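Local coordinates for chromosome partition protein Smc (Pyrococcus furiosus, PDB 3NWC) that probably serves in chromosome condensation and partitioning, its hinge domain, the part present here, mediating dimerization and binding DNA, at residues R20-G32 with A77-F91. Numbering follows the deposited sequence.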
loop_
_atom_site.group_PDB
_atom_site.type_symbol
_atom_site.label_atom_id
_atom_site.label_comp_id
_atom_site.label_asym_id
_atom_site.label_seq_id
_atom_site.Cartn_x
_atom_site.Cartn_y
_atom_site.Cartn_z
ATOM N N ARG A 20 0.944 -3.411 11.531
ATOM C CA ARG A 20 1.709 -3.294 10.322
ATOM C C ARG A 20 2.532 -2.051 10.635
ATOM O O ARG A 20 2.444 -1.527 11.745
ATOM C CB ARG A 20 0.776 -3.123 9.125
ATOM C CG ARG A 20 -0.236 -4.272 9.003
ATOM C CD ARG A 20 -0.989 -4.248 7.680
ATOM N NE ARG A 20 -1.723 -5.489 7.432
ATOM C CZ ARG A 20 -3.016 -5.665 7.704
ATOM N NH1 ARG A 20 -3.720 -4.676 8.235
ATOM N NH2 ARG A 20 -3.608 -6.827 7.442
ATOM N N GLY A 21 3.348 -1.575 9.713
ATOM C CA GLY A 21 4.082 -0.358 10.005
ATOM C C GLY A 21 5.210 -0.496 11.017
ATOM O O GLY A 21 5.263 -1.428 11.825
ATOM N N ASN A 22 6.101 0.488 10.987
ATOM C CA ASN A 22 7.431 0.374 11.564
ATOM C C ASN A 22 7.792 1.634 12.359
ATOM O O ASN A 22 7.824 2.737 11.809
ATOM C CB ASN A 22 8.409 0.160 10.402
ATOM C CG ASN A 22 9.850 0.181 10.827
ATOM O OD1 ASN A 22 10.163 0.140 12.021
ATOM N ND2 ASN A 22 10.752 0.245 9.842
ATOM N N ARG A 23 8.056 1.474 13.653
ATOM C CA ARG A 23 8.336 2.623 14.517
ATOM C C ARG A 23 9.730 3.207 14.275
ATOM O O ARG A 23 10.225 4.015 15.068
ATOM C CB ARG A 23 8.163 2.245 15.993
ATOM C CG ARG A 23 8.125 3.427 16.952
ATOM C CD ARG A 23 8.014 2.965 18.401
ATOM N NE ARG A 23 6.644 2.619 18.771
ATOM C CZ ARG A 23 6.064 1.452 18.505
ATOM N NH1 ARG A 23 6.732 0.510 17.851
ATOM N NH2 ARG A 23 4.813 1.229 18.886
ATOM N N ALA A 24 10.351 2.804 13.171
ATOM C CA ALA A 24 11.688 3.277 12.821
ATOM C C ALA A 24 11.732 4.785 12.616
ATOM O O ALA A 24 12.787 5.400 12.750
ATOM C CB ALA A 24 12.196 2.570 11.582
ATOM N N ALA A 25 10.592 5.379 12.280
ATOM C CA ALA A 25 10.532 6.818 12.072
ATOM C C ALA A 25 11.023 7.548 13.314
ATOM O O ALA A 25 11.662 8.595 13.218
ATOM C CB ALA A 25 9.122 7.257 11.713
ATOM N N GLU A 26 10.730 6.979 14.480
ATOM C CA GLU A 26 11.152 7.560 15.749
ATOM C C GLU A 26 12.670 7.532 15.924
ATOM O O GLU A 26 13.263 8.502 16.397
ATOM C CB GLU A 26 10.466 6.849 16.921
ATOM C CG GLU A 26 8.954 7.010 16.927
ATOM C CD GLU A 26 8.531 8.458 16.762
ATOM O OE1 GLU A 26 8.796 9.262 17.681
ATOM O OE2 GLU A 26 7.944 8.793 15.710
ATOM N N GLU A 27 13.292 6.420 15.548
ATOM C CA GLU A 27 14.746 6.284 15.616
ATOM C C GLU A 27 15.458 7.248 14.659
ATOM O O GLU A 27 16.604 7.624 14.899
ATOM C CB GLU A 27 15.167 4.835 15.333
ATOM C CG GLU A 27 15.958 4.171 16.459
ATOM C CD GLU A 27 17.462 4.226 16.242
ATOM O OE1 GLU A 27 17.896 4.536 15.113
ATOM O OE2 GLU A 27 18.212 3.956 17.201
ATOM N N LEU A 28 14.779 7.648 13.585
ATOM C CA LEU A 28 15.355 8.598 12.626
ATOM C C LEU A 28 15.551 9.991 13.218
ATOM O O LEU A 28 16.456 10.719 12.816
ATOM C CB LEU A 28 14.494 8.711 11.359
ATOM C CG LEU A 28 14.765 7.767 10.188
ATOM C CD1 LEU A 28 13.846 8.105 9.024
ATOM C CD2 LEU A 28 16.225 7.834 9.752
ATOM N N LYS A 29 14.694 10.370 14.161
ATOM C CA LYS A 29 14.794 11.694 14.773
ATOM C C LYS A 29 15.978 11.786 15.738
ATOM O O LYS A 29 16.194 12.814 16.378
ATOM C CB LYS A 29 13.489 12.076 15.475
ATOM C CG LYS A 29 12.317 12.279 14.525
ATOM C CD LYS A 29 11.182 13.046 15.195
ATOM C CE LYS A 29 11.585 14.489 15.513
ATOM N NZ LYS A 29 11.886 15.291 14.285
ATOM N N ARG A 30 16.746 10.706 15.825
ATOM C CA ARG A 30 17.927 10.671 16.674
ATOM C C ARG A 30 19.150 10.324 15.838
ATOM O O ARG A 30 20.215 10.004 16.364
ATOM C CB ARG A 30 17.742 9.659 17.808
ATOM C CG ARG A 30 16.662 10.045 18.812
ATOM C CD ARG A 30 17.052 11.294 19.593
ATOM N NE ARG A 30 18.209 11.065 20.456
ATOM C CZ ARG A 30 18.726 11.974 21.276
ATOM N NH1 ARG A 30 18.193 13.186 21.349
ATOM N NH2 ARG A 30 19.778 11.670 22.025
ATOM N N SER A 31 18.986 10.392 14.525
ATOM C CA SER A 31 20.080 10.135 13.604
ATOM C C SER A 31 20.894 11.407 13.352
ATOM O O SER A 31 22.012 11.344 12.844
ATOM C CB SER A 31 19.530 9.627 12.276
ATOM O OG SER A 31 18.760 10.635 11.653
ATOM N N GLY A 32 20.321 12.556 13.696
ATOM C CA GLY A 32 20.970 13.834 13.448
ATOM C C GLY A 32 20.767 14.318 12.024
ATOM O O GLY A 32 21.245 15.384 11.632
ATOM N N ALA A 77 18.595 9.087 4.953
ATOM C CA ALA A 77 17.777 8.356 5.910
ATOM C C ALA A 77 17.748 6.861 5.582
ATOM O O ALA A 77 17.761 6.027 6.480
ATOM C CB ALA A 77 16.368 8.921 5.943
ATOM N N ILE A 78 17.704 6.532 4.296
ATOM C CA ILE A 78 17.739 5.133 3.876
ATOM C C ILE A 78 19.073 4.464 4.222
ATOM O O ILE A 78 19.108 3.300 4.607
ATOM C CB ILE A 78 17.413 4.986 2.377
ATOM C CG1 ILE A 78 15.955 5.391 2.132
ATOM C CG2 ILE A 78 17.686 3.567 1.882
ATOM C CD1 ILE A 78 15.552 5.469 0.673
ATOM N N LYS A 79 20.176 5.197 4.099
ATOM C CA LYS A 79 21.467 4.643 4.515
ATOM C C LYS A 79 21.473 4.339 6.005
ATOM O O LYS A 79 22.017 3.321 6.431
ATOM C CB LYS A 79 22.621 5.594 4.190
ATOM C CG LYS A 79 23.000 5.629 2.725
ATOM C CD LYS A 79 24.297 6.404 2.521
ATOM C CE LYS A 79 24.563 6.652 1.042
ATOM N NZ LYS A 79 24.560 5.393 0.245
ATOM N N TYR A 80 20.857 5.220 6.789
ATOM C CA TYR A 80 20.811 5.072 8.233
ATOM C C TYR A 80 19.969 3.841 8.597
ATOM O O TYR A 80 20.359 3.030 9.449
ATOM C CB TYR A 80 20.243 6.335 8.883
ATOM C CG TYR A 80 20.263 6.316 10.403
ATOM C CD1 TYR A 80 21.352 6.813 11.113
ATOM C CD2 TYR A 80 19.193 5.809 11.122
ATOM C CE1 TYR A 80 21.374 6.796 12.499
ATOM C CE2 TYR A 80 19.202 5.796 12.509
ATOM C CZ TYR A 80 20.296 6.288 13.193
ATOM O OH TYR A 80 20.308 6.270 14.577
ATOM N N LEU A 81 18.818 3.700 7.942
ATOM C CA LEU A 81 17.965 2.531 8.169
ATOM C C LEU A 81 18.727 1.245 7.908
ATOM O O LEU A 81 18.595 0.273 8.650
ATOM C CB LEU A 81 16.735 2.577 7.262
ATOM C CG LEU A 81 15.696 3.675 7.468
ATOM C CD1 LEU A 81 14.605 3.480 6.427
ATOM C CD2 LEU A 81 15.117 3.656 8.877
ATOM N N LYS A 82 19.521 1.238 6.840
ATOM C CA LYS A 82 20.259 0.040 6.462
ATOM C C LYS A 82 21.359 -0.261 7.470
ATOM O O LYS A 82 21.512 -1.400 7.910
ATOM C CB LYS A 82 20.862 0.186 5.068
ATOM C CG LYS A 82 19.834 0.126 3.946
ATOM C CD LYS A 82 20.501 0.326 2.590
ATOM C CE LYS A 82 19.492 0.201 1.463
ATOM N NZ LYS A 82 20.064 0.602 0.138
ATOM N N GLU A 83 22.119 0.766 7.841
ATOM C CA GLU A 83 23.240 0.570 8.756
ATOM C C GLU A 83 22.777 0.037 10.101
ATOM O O GLU A 83 23.436 -0.806 10.699
ATOM C CB GLU A 83 24.018 1.872 8.960
ATOM C CG GLU A 83 25.317 1.705 9.738
ATOM C CD GLU A 83 26.343 0.852 9.005
ATOM O OE2 GLU A 83 26.817 -0.143 9.595
ATOM N N HIS A 84 21.636 0.534 10.566
ATOM C CA HIS A 84 21.144 0.216 11.895
ATOM C C HIS A 84 20.076 -0.872 11.888
ATOM O O HIS A 84 19.476 -1.162 12.915
ATOM C CB HIS A 84 20.642 1.491 12.576
ATOM C CG HIS A 84 21.746 2.413 12.983
ATOM N ND1 HIS A 84 22.209 3.426 12.171
ATOM C CD2 HIS A 84 22.513 2.447 14.100
ATOM C CE1 HIS A 84 23.198 4.057 12.779
ATOM N NE2 HIS A 84 23.400 3.483 13.951
ATOM N N LYS A 85 19.846 -1.457 10.713
ATOM C CA LYS A 85 18.907 -2.569 10.562
ATOM C C LYS A 85 17.535 -2.229 11.136
ATOM O O LYS A 85 16.988 -2.963 11.964
ATOM C CB LYS A 85 19.470 -3.829 11.228
ATOM C CG LYS A 85 20.796 -4.309 10.648
ATOM C CD LYS A 85 21.418 -5.374 11.548
ATOM C CE LYS A 85 22.546 -6.125 10.859
ATOM N NZ LYS A 85 23.563 -5.212 10.291
ATOM N N LEU A 86 16.972 -1.119 10.667
ATOM C CA LEU A 86 15.711 -0.614 11.192
ATOM C C LEU A 86 14.543 -0.839 10.234
ATOM O O LEU A 86 13.509 -0.174 10.346
ATOM C CB LEU A 86 15.835 0.876 11.474
ATOM C CG LEU A 86 16.865 1.269 12.532
ATOM C CD1 LEU A 86 17.032 2.778 12.524
ATOM C CD2 LEU A 86 16.438 0.769 13.897
ATOM N N GLY A 87 14.714 -1.750 9.281
ATOM C CA GLY A 87 13.651 -2.032 8.334
ATOM C C GLY A 87 13.507 -0.962 7.270
ATOM O O GLY A 87 14.470 -0.287 6.923
ATOM N N ARG A 88 12.288 -0.811 6.760
ATOM C CA ARG A 88 12.030 0.068 5.621
ATOM C C ARG A 88 11.059 1.194 5.927
ATOM O O ARG A 88 10.173 1.052 6.765
ATOM C CB ARG A 88 11.499 -0.748 4.440
ATOM C CG ARG A 88 12.572 -1.630 3.826
ATOM C CD ARG A 88 11.988 -2.640 2.884
ATOM N NE ARG A 88 11.433 -2.072 1.637
ATOM C CZ ARG A 88 12.137 -1.868 0.518
ATOM N NH1 ARG A 88 13.440 -2.105 0.477
ATOM N NH2 ARG A 88 11.539 -1.414 -0.575
ATOM N N LEU A 89 11.252 2.318 5.239
ATOM C CA LEU A 89 10.286 3.414 5.238
ATOM C C LEU A 89 10.118 3.970 3.837
ATOM O O LEU A 89 10.997 3.824 2.990
ATOM C CB LEU A 89 10.747 4.552 6.155
ATOM C CG LEU A 89 10.869 4.250 7.650
ATOM C CD1 LEU A 89 11.526 5.427 8.379
ATOM C CD2 LEU A 89 9.519 3.892 8.285
ATOM N N THR A 90 8.970 4.612 3.614
ATOM C CA THR A 90 8.669 5.334 2.396
ATOM C C THR A 90 8.785 6.820 2.685
ATOM O O THR A 90 8.181 7.327 3.642
ATOM C CB THR A 90 7.248 5.013 1.908
ATOM O OG1 THR A 90 7.164 3.614 1.622
ATOM C CG2 THR A 90 6.927 5.796 0.636
ATOM N N PHE A 91 9.585 7.510 1.875
ATOM C CA PHE A 91 9.851 8.931 2.098
ATOM C C PHE A 91 9.180 9.787 1.047
ATOM O O PHE A 91 9.150 9.410 -0.132
ATOM C CB PHE A 91 11.356 9.168 2.093
ATOM C CG PHE A 91 12.075 8.440 3.199
ATOM C CD1 PHE A 91 12.196 9.010 4.458
ATOM C CD2 PHE A 91 12.608 7.175 2.985
ATOM C CE1 PHE A 91 12.849 8.335 5.484
ATOM C CE2 PHE A 91 13.260 6.493 4.004
ATOM C CZ PHE A 91 13.382 7.078 5.258
#
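Leu28, Tyr80 and Asn22 carry a contact in which the short, weakly bonded helix at about 24-28 packs on the C-terminal half of helix 71-83 and on Leu89 and Phe91 of the strand that follows; the axes of segments 24-28 and 77-83 run at 111° to each other. Leu28 supplies the apolar centre: CD1 meets Leu89 CD1 tip to tip at 3.6 Å and comes to the edge of the Phe91 ring, while CD2 lies 4.0 Å from Ala77 CB. Tyr80, with CG anti to the backbone N (chi1 -175°), puts its ring under Ser31, whose CB sits over the centre of one face, 3.4 Å from the centroid, a CH-pi contact; His84 ND1 covers the opposite face. The Tyr80 OH donates to Glu27 OE1 at 3.0 Å from the syn side, tilted out of the carboxylate plane. A leucine here would probably leave Glu27 OE1 without this donor and Ser31 CB without its aromatic face. Asn22 ND2 spends both hydrogens on backbone carbonyls near its amide plane, Leu86 O at 2.8 Å (N-H...O 165°) and Arg88 O at 3.2 Å, while its OD1 accepts from Ala24 N in an Asx turn. Leu89 to Phe91 pair antiparallel with a strand of the second subunit, and Arg88 hydrogen-bonds Gly154 and Gly166 of that chain, placing the contact at the dimer interface of the SMC hinge.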